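Local coordinates for Ketoacyl_synth_N domain-containing protein (Photorhabdus luminescens subsp. laumondii, PDB 6SMO) that probably takes part in acyl chain extension as a ketoacyl synthase family member, and lines a pocket that holds a polyketide chain, at residues L62-S70 / N102-I110; G318-L329 / T349-F357. One frame throughout, in Å; residues are numbered along the deposited sequence.

Contact 1 of 2, residues L62-S70 / N102-I110; sequences LRRKIDEFS and NCFGGWQHI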
ATOM      1  N   LEU C  62      20.799  -6.220  -4.316  1.00 53.30           N
ATOM      2  CA  LEU C  62      19.517  -5.571  -3.927  1.00 51.87           C
ATOM      3  C   LEU C  62      19.175  -4.438  -4.905  1.00 52.31           C
ATOM      4  O   LEU C  62      17.989  -4.322  -5.267  1.00 50.82           O
ATOM      5  CB  LEU C  62      19.634  -5.039  -2.493  1.00 50.97           C
ATOM      6  CG  LEU C  62      18.429  -4.256  -1.971  1.00 49.81           C
ATOM      7  CD1 LEU C  62      17.155  -5.083  -2.043  1.00 49.10           C
ATOM      8  CD2 LEU C  62      18.669  -3.783  -0.544  1.00 49.35           C
ATOM      9  N   ARG C  63      20.165  -3.628  -5.299  1.00 53.59           N
ATOM     10  CA  ARG C  63      19.963  -2.431  -6.163  1.00 54.70           C
ATOM     11  C   ARG C  63      19.437  -2.861  -7.538  1.00 53.99           C
ATOM     12  O   ARG C  63      18.640  -2.103  -8.128  1.00 53.01           O
ATOM     13  CB  ARG C  63      21.259  -1.631  -6.324  1.00 56.64           C
ATOM     14  CG  ARG C  63      21.020  -0.193  -6.762  1.00 58.92           C
ATOM     15  CD  ARG C  63      22.264   0.539  -7.224  1.00 60.78           C
ATOM     16  NE  ARG C  63      22.063   1.979  -7.140  1.00 62.86           N
ATOM     17  CZ  ARG C  63      21.290   2.699  -7.954  1.00 63.83           C
ATOM     18  NH1 ARG C  63      21.180   4.005  -7.768  1.00 63.91           N
ATOM     19  NH2 ARG C  63      20.629   2.126  -8.946  1.00 63.70           N
ATOM     20  N   ARG C  64      19.874  -4.030  -8.018  1.00 54.19           N
ATOM     21  CA  ARG C  64      19.486  -4.632  -9.323  1.00 54.92           C
ATOM     22  C   ARG C  64      17.959  -4.759  -9.421  1.00 52.52           C
ATOM     23  O   ARG C  64      17.427  -4.549 -10.528  1.00 51.52           O
ATOM     24  CB  ARG C  64      20.125  -6.017  -9.481  1.00 57.21           C
ATOM     25  CG  ARG C  64      20.479  -6.390 -10.914  1.00 59.43           C
ATOM     26  CD  ARG C  64      20.371  -7.884 -11.161  1.00 61.17           C
ATOM     27  NE  ARG C  64      19.011  -8.265 -11.516  1.00 62.00           N
ATOM     28  CZ  ARG C  64      18.450  -8.074 -12.710  1.00 62.47           C
ATOM     29  NH1 ARG C  64      17.200  -8.455 -12.917  1.00 62.50           N
ATOM     30  NH2 ARG C  64      19.128  -7.503 -13.692  1.00 63.23           N
ATOM     31  N   LYS C  65      17.290  -5.083  -8.307  1.00 50.46           N
ATOM     32  CA  LYS C  65      15.888  -5.588  -8.277  1.00 49.02           C
ATOM     33  C   LYS C  65      14.926  -4.560  -7.660  1.00 48.45           C
ATOM     34  O   LYS C  65      13.768  -4.948  -7.399  1.00 49.16           O
ATOM     35  CB  LYS C  65      15.828  -6.916  -7.511  1.00 48.67           C
ATOM     36  CG  LYS C  65      16.348  -6.887  -6.078  1.00 48.61           C
ATOM     37  CD  LYS C  65      16.358  -8.245  -5.407  1.00 48.56           C
ATOM     38  CE  LYS C  65      17.566  -9.076  -5.780  1.00 48.61           C
ATOM     39  NZ  LYS C  65      17.360 -10.515  -5.490  1.00 48.72           N
ATOM     40  N   ILE C  66      15.356  -3.309  -7.453  1.00 47.59           N
ATOM     41  CA  ILE C  66      14.501  -2.220  -6.882  1.00 47.08           C
ATOM     42  C   ILE C  66      14.547  -0.989  -7.797  1.00 46.61           C
ATOM     43  O   ILE C  66      15.581  -0.774  -8.459  1.00 46.79           O
ATOM     44  CB  ILE C  66      14.911  -1.874  -5.435  1.00 46.69           C
ATOM     45  CG1 ILE C  66      16.317  -1.269  -5.357  1.00 47.09           C
ATOM     46  CG2 ILE C  66      14.760  -3.094  -4.537  1.00 46.63           C
ATOM     47  CD1 ILE C  66      16.721  -0.807  -3.974  1.00 47.05           C
ATOM     48  N   ASP C  67      13.457  -0.213  -7.809  1.00 46.23           N
ATOM     49  CA  ASP C  67      13.317   1.061  -8.565  1.00 45.99           C
ATOM     50  C   ASP C  67      14.034   2.175  -7.794  1.00 45.88           C
ATOM     51  O   ASP C  67      14.326   1.973  -6.599  1.00 45.98           O
ATOM     52  CB  ASP C  67      11.842   1.400  -8.801  1.00 45.51           C
ATOM     53  CG  ASP C  67      11.626   2.533  -9.790  1.00 45.26           C
ATOM     54  OD1 ASP C  67      11.567   2.250 -11.000  1.00 46.27           O
ATOM     55  OD2 ASP C  67      11.531   3.692  -9.339  1.00 44.91           O
ATOM     56  N   GLU C  68      14.294   3.309  -8.455  1.00 45.96           N
ATOM     57  CA  GLU C  68      15.078   4.454  -7.914  1.00 46.25           C
ATOM     58  C   GLU C  68      14.347   5.120  -6.739  1.00 44.76           C
ATOM     59  O   GLU C  68      15.045   5.710  -5.891  1.00 45.05           O
ATOM     60  CB  GLU C  68      15.368   5.470  -9.023  1.00 47.09           C
ATOM     61  CG  GLU C  68      16.387   4.985 -10.039  1.00 48.69           C
ATOM     62  CD  GLU C  68      17.770   4.707  -9.473  1.00 50.17           C
ATOM     63  OE1 GLU C  68      18.267   5.539  -8.686  1.00 51.12           O
ATOM     64  OE2 GLU C  68      18.342   3.652  -9.812  1.00 50.86           O
ATOM     65  N   PHE C  69      13.013   5.045  -6.677  1.00 43.40           N
ATOM     66  CA  PHE C  69      12.199   5.661  -5.593  1.00 42.37           C
ATOM     67  C   PHE C  69      12.474   4.924  -4.275  1.00 41.42           C
ATOM     68  O   PHE C  69      12.489   5.582  -3.216  1.00 40.37           O
ATOM     69  CB  PHE C  69      10.710   5.699  -5.955  1.00 41.87           C
ATOM     70  CG  PHE C  69       9.889   4.519  -5.497  1.00 41.52           C
ATOM     71  CD1 PHE C  69       9.778   3.384  -6.284  1.00 41.59           C
ATOM     72  CD2 PHE C  69       9.208   4.552  -4.289  1.00 41.01           C
ATOM     73  CE1 PHE C  69       9.016   2.302  -5.868  1.00 41.15           C
ATOM     74  CE2 PHE C  69       8.447   3.469  -3.873  1.00 40.66           C
ATOM     75  CZ  PHE C  69       8.352   2.347  -4.664  1.00 40.85           C
ATOM     76  N   SER C  70      12.692   3.605  -4.339  1.00 41.13           N
ATOM     77  CA  SER C  70      13.097   2.755  -3.188  1.00 41.16           C
ATOM     78  C   SER C  70      14.554   3.049  -2.809  1.00 41.18           C
ATOM     79  O   SER C  70      14.861   3.028  -1.601  1.00 40.46           O
ATOM     80  CB  SER C  70      12.882   1.289  -3.477  1.00 41.30           C
ATOM     81  OG  SER C  70      11.497   0.976  -3.497  1.00 41.52           O
ATOM     82  N   ASN C 102       4.049   7.552  -1.182  1.00 32.88           N
ATOM     83  CA  ASN C 102       4.483   7.418  -2.599  1.00 33.47           C
ATOM     84  C   ASN C 102       3.249   7.304  -3.499  1.00 34.22           C
ATOM     85  O   ASN C 102       2.395   6.442  -3.217  1.00 34.47           O
ATOM     86  CB  ASN C 102       5.419   6.223  -2.793  1.00 33.68           C
ATOM     87  CG  ASN C 102       5.884   6.077  -4.226  1.00 33.75           C
ATOM     88  OD1 ASN C 102       5.534   5.110  -4.898  1.00 33.93           O
ATOM     89  ND2 ASN C 102       6.652   7.040  -4.707  1.00 33.81           N
ATOM     90  N   CYS C 103       3.185   8.127  -4.551  1.00 35.16           N
ATOM     91  CA  CYS C 103       2.005   8.304  -5.440  1.00 35.58           C
ATOM     92  C   CYS C 103       2.223   7.607  -6.791  1.00 36.38           C
ATOM     93  O   CYS C 103       1.324   6.847  -7.205  1.00 37.01           O
ATOM     94  CB  CYS C 103       1.714   9.786  -5.654  1.00 35.94           C
ATOM     95  SG  CYS C 103       1.410  10.688  -4.111  1.00 36.34           S
ATOM     96  N   PHE C 104       3.363   7.850  -7.447  1.00 36.62           N
ATOM     97  CA  PHE C 104       3.621   7.484  -8.869  1.00 37.08           C
ATOM     98  C   PHE C 104       4.249   6.088  -8.994  1.00 37.23           C
ATOM     99  O   PHE C 104       4.285   5.568 -10.129  1.00 37.52           O
ATOM    100  CB  PHE C 104       4.498   8.540  -9.547  1.00 37.28           C
ATOM    101  CG  PHE C 104       3.745   9.763 -10.005  1.00 37.59           C
ATOM    102  CD1 PHE C 104       3.023   9.747 -11.188  1.00 37.75           C
ATOM    103  CD2 PHE C 104       3.749  10.925  -9.248  1.00 37.78           C
ATOM    104  CE1 PHE C 104       2.325  10.869 -11.608  1.00 38.16           C
ATOM    105  CE2 PHE C 104       3.050  12.046  -9.671  1.00 38.15           C
ATOM    106  CZ  PHE C 104       2.340  12.017 -10.849  1.00 38.30           C
ATOM    107  N   GLY C 105       4.726   5.503  -7.892  1.00 37.13           N
ATOM    108  CA  GLY C 105       5.319   4.150  -7.881  1.00 37.16           C
ATOM    109  C   GLY C 105       6.732   4.150  -8.443  1.00 37.59           C
ATOM    110  O   GLY C 105       7.463   5.131  -8.198  1.00 38.42           O
ATOM    111  N   GLY C 106       7.100   3.092  -9.173  1.00 37.37           N
ATOM    112  CA  GLY C 106       8.449   2.898  -9.743  1.00 37.47           C
ATOM    113  C   GLY C 106       8.399   2.421 -11.184  1.00 37.50           C
ATOM    114  O   GLY C 106       8.601   1.211 -11.414  1.00 36.76           O
ATOM    115  N   TRP C 107       8.165   3.341 -12.124  1.00 37.94           N
ATOM    116  CA  TRP C 107       8.003   3.051 -13.575  1.00 38.68           C
ATOM    117  C   TRP C 107       9.365   2.837 -14.247  1.00 40.14           C
ATOM    118  O   TRP C 107       9.406   2.094 -15.246  1.00 40.28           O
ATOM    119  CB  TRP C 107       7.201   4.163 -14.266  1.00 38.80           C
ATOM    120  CG  TRP C 107       5.721   3.946 -14.203  1.00 38.41           C
ATOM    121  CD1 TRP C 107       4.825   4.583 -13.394  1.00 38.14           C
ATOM    122  CD2 TRP C 107       4.965   2.997 -14.974  1.00 38.51           C
ATOM    123  NE1 TRP C 107       3.561   4.105 -13.618  1.00 38.23           N
ATOM    124  CE2 TRP C 107       3.616   3.131 -14.580  1.00 38.41           C
ATOM    125  CE3 TRP C 107       5.291   2.058 -15.959  1.00 38.95           C
ATOM    126  CZ2 TRP C 107       2.600   2.356 -15.139  1.00 38.88           C
ATOM    127  CZ3 TRP C 107       4.287   1.293 -16.510  1.00 39.34           C
ATOM    128  CH2 TRP C 107       2.960   1.442 -16.104  1.00 39.26           C
ATOM    129  N   GLN C 108      10.429   3.457 -13.723  1.00 41.39           N
ATOM    130  CA  GLN C 108      11.799   3.420 -14.307  1.00 42.91           C
ATOM    131  C   GLN C 108      12.269   1.967 -14.467  1.00 43.27           C
ATOM    132  O   GLN C 108      12.961   1.686 -15.465  1.00 44.64           O
ATOM    133  CB  GLN C 108      12.779   4.216 -13.439  1.00 43.64           C
ATOM    134  CG  GLN C 108      14.215   4.201 -13.947  1.00 44.48           C
ATOM    135  CD  GLN C 108      14.338   4.720 -15.359  1.00 45.02           C
ATOM    136  OE1 GLN C 108      13.990   5.860 -15.656  1.00 45.85           O
ATOM    137  NE2 GLN C 108      14.844   3.879 -16.247  1.00 45.27           N
ATOM    138  N   HIS C 109      11.904   1.085 -13.528  1.00 43.07           N
ATOM    139  CA  HIS C 109      12.398  -0.317 -13.441  1.00 42.94           C
ATOM    140  C   HIS C 109      11.611  -1.247 -14.376  1.00 43.72           C
ATOM    141  O   HIS C 109      12.165  -2.310 -14.721  1.00 45.05           O
ATOM    142  CB  HIS C 109      12.347  -0.820 -11.990  1.00 42.26           C
ATOM    143  CG  HIS C 109      13.309  -1.923 -11.701  1.00 41.10           C
ATOM    144  ND1 HIS C 109      12.977  -3.256 -11.851  1.00 40.61           N
ATOM    145  CD2 HIS C 109      14.589  -1.898 -11.270  1.00 40.27           C
ATOM    146  CE1 HIS C 109      14.013  -4.003 -11.527  1.00 40.01           C
ATOM    147  NE2 HIS C 109      15.014  -3.193 -11.166  1.00 39.83           N
ATOM    148  N   ILE C 110      10.382  -0.881 -14.766  1.00 43.76           N
ATOM    149  CA  ILE C 110       9.420  -1.809 -15.441  1.00 44.06           C
ATOM    150  C   ILE C 110       8.992  -1.293 -16.826  1.00 44.81           C
ATOM    151  O   ILE C 110       8.421  -2.105 -17.576  1.00 44.84           O
ATOM    152  CB  ILE C 110       8.198  -2.077 -14.536  1.00 42.84           C
ATOM    153  CG1 ILE C 110       7.247  -0.878 -14.462  1.00 41.99           C
ATOM    154  CG2 ILE C 110       8.644  -2.530 -13.153  1.00 42.90           C
ATOM    155  CD1 ILE C 110       5.855  -1.229 -13.988  1.00 41.49           C
TER
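Two hydrogen bonds from His109 join residues 102-110 to the turn that leads into helix 68-84. With CG turned anti to the backbone N, the imidazole extends to the backbone of the 63-66 turn, where NE2 donates to Arg64 O at 2.8 Å. The bond is fairly straight, 162° at the hydrogen, and the carbonyl oxygen lies in the ring plane. The backbone N of His109 donates to Asp67 OD1 at 2.8 Å, nearly along the C-O axis but bent at the hydrogen, 130°. The carboxylate divides its two oxygens: OD2 accepts a weak N-cap bond from Phe69 N at 3.3 Å. One acid therefore caps the start of helix 68-84 and also anchors the loop.

Packing centres on Phe69. The amide of Asn102 lies over one face of the ring, the planes only 11° apart, with OD1 3.5 Å from Phe69 CE2. Gly105 O sits over this face too, 3.5 Å from Phe69 CD1. The amide is steadied by Ser186 O, which accepts from ND2, and by a weak bond from Gly105 N to OD1.

The loop runs from strand 96-101 to helix 111-116, packing Trp107 on helix 192-204 and edge-to-face on pocket residue Trp133, while Ile66 reaches helix 137-146 and Arg64 forms a salt bridge with another protein's chain.

Contact 2 of 2, residues G318-L329 / T349-F357; sequences GVIDSVLASSFL and TNQIIIQRF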
ATOM      1  N   GLY C 318       5.907  18.760   1.666  1.00 40.55           N
ATOM      2  CA  GLY C 318       5.271  18.735   2.998  1.00 40.28           C
ATOM      3  C   GLY C 318       6.103  17.945   3.994  1.00 40.28           C
ATOM      4  O   GLY C 318       6.194  18.380   5.159  1.00 40.84           O
ATOM      5  N   VAL C 319       6.689  16.825   3.554  1.00 39.77           N
ATOM      6  CA  VAL C 319       7.594  15.960   4.372  1.00 39.83           C
ATOM      7  C   VAL C 319       8.967  16.638   4.465  1.00 40.32           C
ATOM      8  O   VAL C 319       9.482  16.760   5.593  1.00 40.89           O
ATOM      9  CB  VAL C 319       7.702  14.535   3.792  1.00 39.46           C
ATOM     10  CG1 VAL C 319       8.690  13.677   4.569  1.00 39.57           C
ATOM     11  CG2 VAL C 319       6.347  13.849   3.721  1.00 38.69           C
ATOM     12  N   ILE C 320       9.509  17.081   3.327  1.00 40.32           N
ATOM     13  CA  ILE C 320      10.833  17.769   3.269  1.00 40.60           C
ATOM     14  C   ILE C 320      10.736  19.080   4.049  1.00 40.49           C
ATOM     15  O   ILE C 320      11.730  19.473   4.654  1.00 41.13           O
ATOM     16  CB  ILE C 320      11.317  17.957   1.818  1.00 40.80           C
ATOM     17  CG1 ILE C 320      12.745  18.502   1.765  1.00 41.34           C
ATOM     18  CG2 ILE C 320      10.357  18.817   1.016  1.00 40.74           C
ATOM     19  CD1 ILE C 320      13.496  18.122   0.520  1.00 41.59           C
ATOM     20  N   ASP C 321       9.561  19.708   4.033  1.00 40.44           N
ATOM     21  CA  ASP C 321       9.263  20.942   4.810  1.00 40.55           C
ATOM     22  C   ASP C 321       9.384  20.633   6.309  1.00 39.65           C
ATOM     23  O   ASP C 321       9.994  21.449   7.029  1.00 39.25           O
ATOM     24  CB  ASP C 321       7.879  21.502   4.467  1.00 41.11           C
ATOM     25  CG  ASP C 321       7.727  21.942   3.019  1.00 41.66           C
ATOM     26  OD1 ASP C 321       8.196  21.205   2.129  1.00 42.22           O
ATOM     27  OD2 ASP C 321       7.138  23.018   2.794  1.00 42.15           O
ATOM     28  N   SER C 322       8.827  19.497   6.748  1.00 38.85           N
ATOM     29  CA  SER C 322       8.864  19.003   8.152  1.00 38.56           C
ATOM     30  C   SER C 322      10.300  18.641   8.554  1.00 39.01           C
ATOM     31  O   SER C 322      10.636  18.810   9.742  1.00 38.64           O
ATOM     32  CB  SER C 322       7.933  17.831   8.346  1.00 37.87           C
ATOM     33  OG  SER C 322       6.588  18.196   8.076  1.00 36.76           O
ATOM     34  N   VAL C 323      11.102  18.150   7.602  1.00 39.26           N
ATOM     35  CA  VAL C 323      12.550  17.827   7.791  1.00 39.99           C
ATOM     36  C   VAL C 323      13.308  19.130   8.076  1.00 41.43           C
ATOM     37  O   VAL C 323      14.082  19.157   9.055  1.00 41.51           O
ATOM     38  CB  VAL C 323      13.122  17.074   6.571  1.00 39.63           C
ATOM     39  CG1 VAL C 323      14.639  17.172   6.481  1.00 39.58           C
ATOM     40  CG2 VAL C 323      12.681  15.618   6.566  1.00 39.37           C
ATOM     41  N   LEU C 324      13.083  20.162   7.254  1.00 42.80           N
ATOM     42  CA  LEU C 324      13.686  21.518   7.407  1.00 43.84           C
ATOM     43  C   LEU C 324      13.204  22.157   8.716  1.00 44.34           C
ATOM     44  O   LEU C 324      14.057  22.677   9.462  1.00 44.38           O
ATOM     45  CB  LEU C 324      13.314  22.387   6.199  1.00 44.21           C
ATOM     46  CG  LEU C 324      14.354  22.461   5.080  1.00 44.95           C
ATOM     47  CD1 LEU C 324      14.825  21.079   4.654  1.00 44.93           C
ATOM     48  CD2 LEU C 324      13.800  23.223   3.885  1.00 45.43           C
ATOM     49  N   ALA C 325      11.892  22.117   8.978  1.00 44.61           N
ATOM     50  CA  ALA C 325      11.235  22.730  10.160  1.00 45.28           C
ATOM     51  C   ALA C 325      11.822  22.148  11.452  1.00 45.80           C
ATOM     52  O   ALA C 325      11.997  22.919  12.416  1.00 45.61           O
ATOM     53  CB  ALA C 325       9.742  22.520  10.091  1.00 44.85           C
ATOM     54  N   SER C 326      12.109  20.841  11.467  1.00 46.67           N
ATOM     55  CA  SER C 326      12.734  20.111  12.603  1.00 47.63           C
ATOM     56  C   SER C 326      14.162  20.623  12.838  1.00 49.22           C
ATOM     57  O   SER C 326      14.547  20.763  14.016  1.00 50.01           O
ATOM     58  CB  SER C 326      12.718  18.622  12.369  1.00 46.93           C
ATOM     59  OG  SER C 326      11.386  18.135  12.293  1.00 46.30           O
ATOM     60  N   SER C 327      14.909  20.888  11.761  1.00 50.27           N
ATOM     61  CA  SER C 327      16.303  21.406  11.792  1.00 52.23           C
ATOM     62  C   SER C 327      16.320  22.848  12.318  1.00 54.11           C
ATOM     63  O   SER C 327      17.234  23.174  13.100  1.00 56.09           O
ATOM     64  CB  SER C 327      16.956  21.311  10.434  1.00 52.34           C
ATOM     65  OG  SER C 327      17.038  19.960  10.004  1.00 52.83           O
ATOM     66  N   PHE C 328      15.350  23.672  11.901  1.00 54.71           N
ATOM     67  CA  PHE C 328      15.203  25.094  12.316  1.00 56.12           C
ATOM     68  C   PHE C 328      14.942  25.176  13.826  1.00 56.12           C
ATOM     69  O   PHE C 328      15.577  26.016  14.492  1.00 56.38           O
ATOM     70  CB  PHE C 328      14.090  25.791  11.526  1.00 57.11           C
ATOM     71  CG  PHE C 328      14.515  26.361  10.194  1.00 58.78           C
ATOM     72  CD1 PHE C 328      15.412  27.418  10.131  1.00 60.00           C
ATOM     73  CD2 PHE C 328      14.009  25.857   9.004  1.00 59.33           C
ATOM     74  CE1 PHE C 328      15.803  27.947   8.909  1.00 61.16           C
ATOM     75  CE2 PHE C 328      14.400  26.388   7.783  1.00 60.11           C
ATOM     76  CZ  PHE C 328      15.296  27.432   7.738  1.00 60.95           C
ATOM     77  N   LEU C 329      14.049  24.325  14.346  1.00 56.26           N
ATOM     78  CA  LEU C 329      13.587  24.344  15.763  1.00 56.78           C
ATOM     79  C   LEU C 329      14.640  23.727  16.694  1.00 57.66           C
ATOM     80  O   LEU C 329      14.515  23.926  17.919  1.00 58.66           O
ATOM     81  CB  LEU C 329      12.257  23.589  15.877  1.00 55.57           C
ATOM     82  CG  LEU C 329      11.041  24.299  15.284  1.00 55.01           C
ATOM     83  CD1 LEU C 329       9.872  23.338  15.129  1.00 54.61           C
ATOM     84  CD2 LEU C 329      10.634  25.495  16.132  1.00 55.29           C
ATOM     85  N   THR C 349      11.606  31.531  16.697  1.00 62.94           N
ATOM     86  CA  THR C 349      10.305  30.813  16.603  1.00 60.44           C
ATOM     87  C   THR C 349      10.353  29.577  17.508  1.00 56.86           C
ATOM     88  O   THR C 349      11.427  28.945  17.576  1.00 55.96           O
ATOM     89  CB  THR C 349       9.989  30.432  15.150  1.00 60.11           C
ATOM     90  OG1 THR C 349      10.527  31.428  14.279  1.00 60.82           O
ATOM     91  CG2 THR C 349       8.506  30.291  14.892  1.00 59.99           C
ATOM     92  N   ASN C 350       9.239  29.257  18.176  1.00 54.91           N
ATOM     93  CA  ASN C 350       9.115  28.101  19.108  1.00 53.44           C
ATOM     94  C   ASN C 350       8.083  27.090  18.582  1.00 51.43           C
ATOM     95  O   ASN C 350       7.894  26.055  19.252  1.00 49.57           O
ATOM     96  CB  ASN C 350       8.779  28.556  20.533  1.00 54.56           C
ATOM     97  CG  ASN C 350       7.441  29.257  20.655  1.00 55.08           C
ATOM     98  OD1 ASN C 350       6.791  29.557  19.655  1.00 55.07           O
ATOM     99  ND2 ASN C 350       7.021  29.526  21.879  1.00 55.95           N
ATOM    100  N   GLN C 351       7.440  27.374  17.443  1.00 49.20           N
ATOM    101  CA  GLN C 351       6.460  26.468  16.782  1.00 48.21           C
ATOM    102  C   GLN C 351       6.417  26.765  15.278  1.00 47.05           C
ATOM    103  O   GLN C 351       6.236  27.942  14.917  1.00 47.63           O
ATOM    104  CB  GLN C 351       5.069  26.634  17.398  1.00 48.67           C
ATOM    105  CG  GLN C 351       4.074  25.570  16.953  1.00 48.98           C
ATOM    106  CD  GLN C 351       2.729  25.712  17.621  1.00 49.82           C
ATOM    107  OE1 GLN C 351       2.252  26.816  17.879  1.00 51.04           O
ATOM    108  NE2 GLN C 351       2.097  24.584  17.903  1.00 50.31           N
ATOM    109  N   ILE C 352       6.574  25.731  14.444  1.00 45.26           N
ATOM    110  CA  ILE C 352       6.400  25.805  12.961  1.00 44.67           C
ATOM    111  C   ILE C 352       5.251  24.871  12.566  1.00 43.90           C
ATOM    112  O   ILE C 352       5.312  23.675  12.914  1.00 43.25           O
ATOM    113  CB  ILE C 352       7.709  25.458  12.221  1.00 44.65           C
ATOM    114  CG1 ILE C 352       8.841  26.419  12.597  1.00 45.28           C
ATOM    115  CG2 ILE C 352       7.481  25.422  10.715  1.00 44.56           C
ATOM    116  CD1 ILE C 352      10.204  25.999  12.098  1.00 45.28           C
ATOM    117  N   ILE C 353       4.244  25.413  11.872  1.00 43.38           N
ATOM    118  CA  ILE C 353       3.050  24.669  11.369  1.00 42.84           C
ATOM    119  C   ILE C 353       3.107  24.654   9.838  1.00 42.34           C
ATOM    120  O   ILE C 353       3.149  25.744   9.236  1.00 42.19           O
ATOM    121  CB  ILE C 353       1.749  25.300  11.908  1.00 43.04           C
ATOM    122  CG1 ILE C 353       1.653  25.152  13.429  1.00 43.34           C
ATOM    123  CG2 ILE C 353       0.524  24.719  11.214  1.00 42.73           C
ATOM    124  CD1 ILE C 353       0.778  26.185  14.091  1.00 43.65           C
ATOM    125  N   ILE C 354       3.112  23.456   9.246  1.00 41.88           N
ATOM    126  CA  ILE C 354       3.211  23.225   7.774  1.00 41.69           C
ATOM    127  C   ILE C 354       1.842  22.764   7.265  1.00 41.75           C
ATOM    128  O   ILE C 354       1.237  21.896   7.921  1.00 41.73           O
ATOM    129  CB  ILE C 354       4.314  22.195   7.460  1.00 41.53           C
ATOM    130  CG1 ILE C 354       5.644  22.573   8.119  1.00 41.58           C
ATOM    131  CG2 ILE C 354       4.468  22.005   5.957  1.00 41.49           C
ATOM    132  CD1 ILE C 354       6.438  21.388   8.605  1.00 41.48           C
ATOM    133  N   GLN C 355       1.385  23.327   6.142  1.00 41.82           N
ATOM    134  CA  GLN C 355       0.097  22.973   5.488  1.00 42.11           C
ATOM    135  C   GLN C 355       0.369  22.471   4.067  1.00 41.81           C
ATOM    136  O   GLN C 355       1.255  23.037   3.393  1.00 40.83           O
ATOM    137  CB  GLN C 355      -0.849  24.174   5.456  1.00 42.76           C
ATOM    138  CG  GLN C 355      -2.288  23.800   5.123  1.00 43.30           C
ATOM    139  CD  GLN C 355      -3.203  24.996   5.057  1.00 43.98           C
ATOM    140  OE1 GLN C 355      -4.196  25.083   5.777  1.00 44.81           O
ATOM    141  NE2 GLN C 355      -2.874  25.937   4.186  1.00 44.23           N
ATOM    142  N   ARG C 356      -0.369  21.439   3.649  1.00 41.55           N
ATOM    143  CA  ARG C 356      -0.416  20.927   2.253  1.00 41.53           C
ATOM    144  C   ARG C 356      -1.858  20.531   1.924  1.00 41.10           C
ATOM    145  O   ARG C 356      -2.608  20.198   2.861  1.00 40.77           O
ATOM    146  CB  ARG C 356       0.523  19.730   2.075  1.00 41.51           C
ATOM    147  CG  ARG C 356       1.942  20.100   1.667  1.00 41.94           C
ATOM    148  CD  ARG C 356       2.403  19.297   0.466  1.00 41.75           C
ATOM    149  NE  ARG C 356       1.671  19.668  -0.740  1.00 41.99           N
ATOM    150  CZ  ARG C 356       1.696  19.000  -1.892  1.00 41.80           C
ATOM    151  NH1 ARG C 356       0.990  19.439  -2.921  1.00 42.87           N
ATOM    152  NH2 ARG C 356       2.417  17.898  -2.017  1.00 41.32           N
ATOM    153  N   PHE C 357      -2.229  20.574   0.643  1.00 41.30           N
ATOM    154  CA  PHE C 357      -3.542  20.085   0.145  1.00 41.33           C
ATOM    155  C   PHE C 357      -3.421  19.641  -1.316  1.00 40.93           C
ATOM    156  O   PHE C 357      -2.499  20.089  -2.025  1.00 42.24           O
ATOM    157  CB  PHE C 357      -4.640  21.131   0.358  1.00 42.02           C
ATOM    158  CG  PHE C 357      -4.274  22.569   0.093  1.00 42.39           C
ATOM    159  CD1 PHE C 357      -4.280  23.078  -1.196  1.00 42.66           C
ATOM    160  CD2 PHE C 357      -3.985  23.431   1.141  1.00 42.90           C
ATOM    161  CE1 PHE C 357      -3.972  24.409  -1.434  1.00 43.59           C
ATOM    162  CE2 PHE C 357      -3.676  24.761   0.901  1.00 43.63           C
ATOM    163  CZ  PHE C 357      -3.669  25.247  -0.386  1.00 43.93           C
TER
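Gly318 O, at the N-cap of helix 319-329, is gripped by two donors from Ser322: the hydroxyl OG at 2.9 Å, lying in the carbonyl plane, and the backbone N of the first helical turn. The pairing repeats one turn on, where Ser322 O accepts from both Ser326 OG, at 2.7 Å, and Ser326 N. These serines thus spend their hydroxyls on the helix's own backbone, which suits a helix buried against a sheet.

No hydrogen bond crosses to strand 351-356; apolar contact holds the two together. Ile352 and Ile354, two residues apart, both point at the helix. Ile354 lays CG2 against Asp321 CB at 3.8 Å, while its CD1 spans Ser322 and Ala325. The small Ala325 lets the isoleucines close in around its CB, with Ile352 CG2 at 3.7 Å and Ile354 CD1 at 3.8 Å. In Ile352, CG1 is anti to the carbonyl carbon (chi1 -60°), carrying CD1 toward Leu329 CG at 3.7 Å; the Leu329 and Ile352 side chains pass alongside one another, pointing opposite ways. Beyond them, Leu329 CD2 rests on the backbone at Thr349 O. At the far end, the aliphatic part of Arg356 lies along Gly318, and its NE forms a salt bridge with Asp280.

Helix and strand run antiparallel, 172° between directions and 9.0 Å between axes. Helix 319-329 lies in the beta-alpha-beta crossover between parallel strands 302-304 and 351-356, which flank strand 275-278, and packs here on the second of them, consistent with the layered thiolase fold.

From the N terminus, the chain first reaches contact 1, where residues 102-110, arriving by way of helix 68-84 and strand 96-101, turn back onto residues 62-70 and close a loop. Only much later does contact 2 close a second, shorter one: after helix 319-329, an intervening segment without helix or strand, in part not modelled, brings the chain back as strand 351-356. The two loops are in series, neither nested nor crossed. Contact 1 ties the entry to a helix to a loop on the side of the bound polyketide; contact 2 joins helix to sheet on the opposite side of the chain's centre, the contact centres about 27 Å apart.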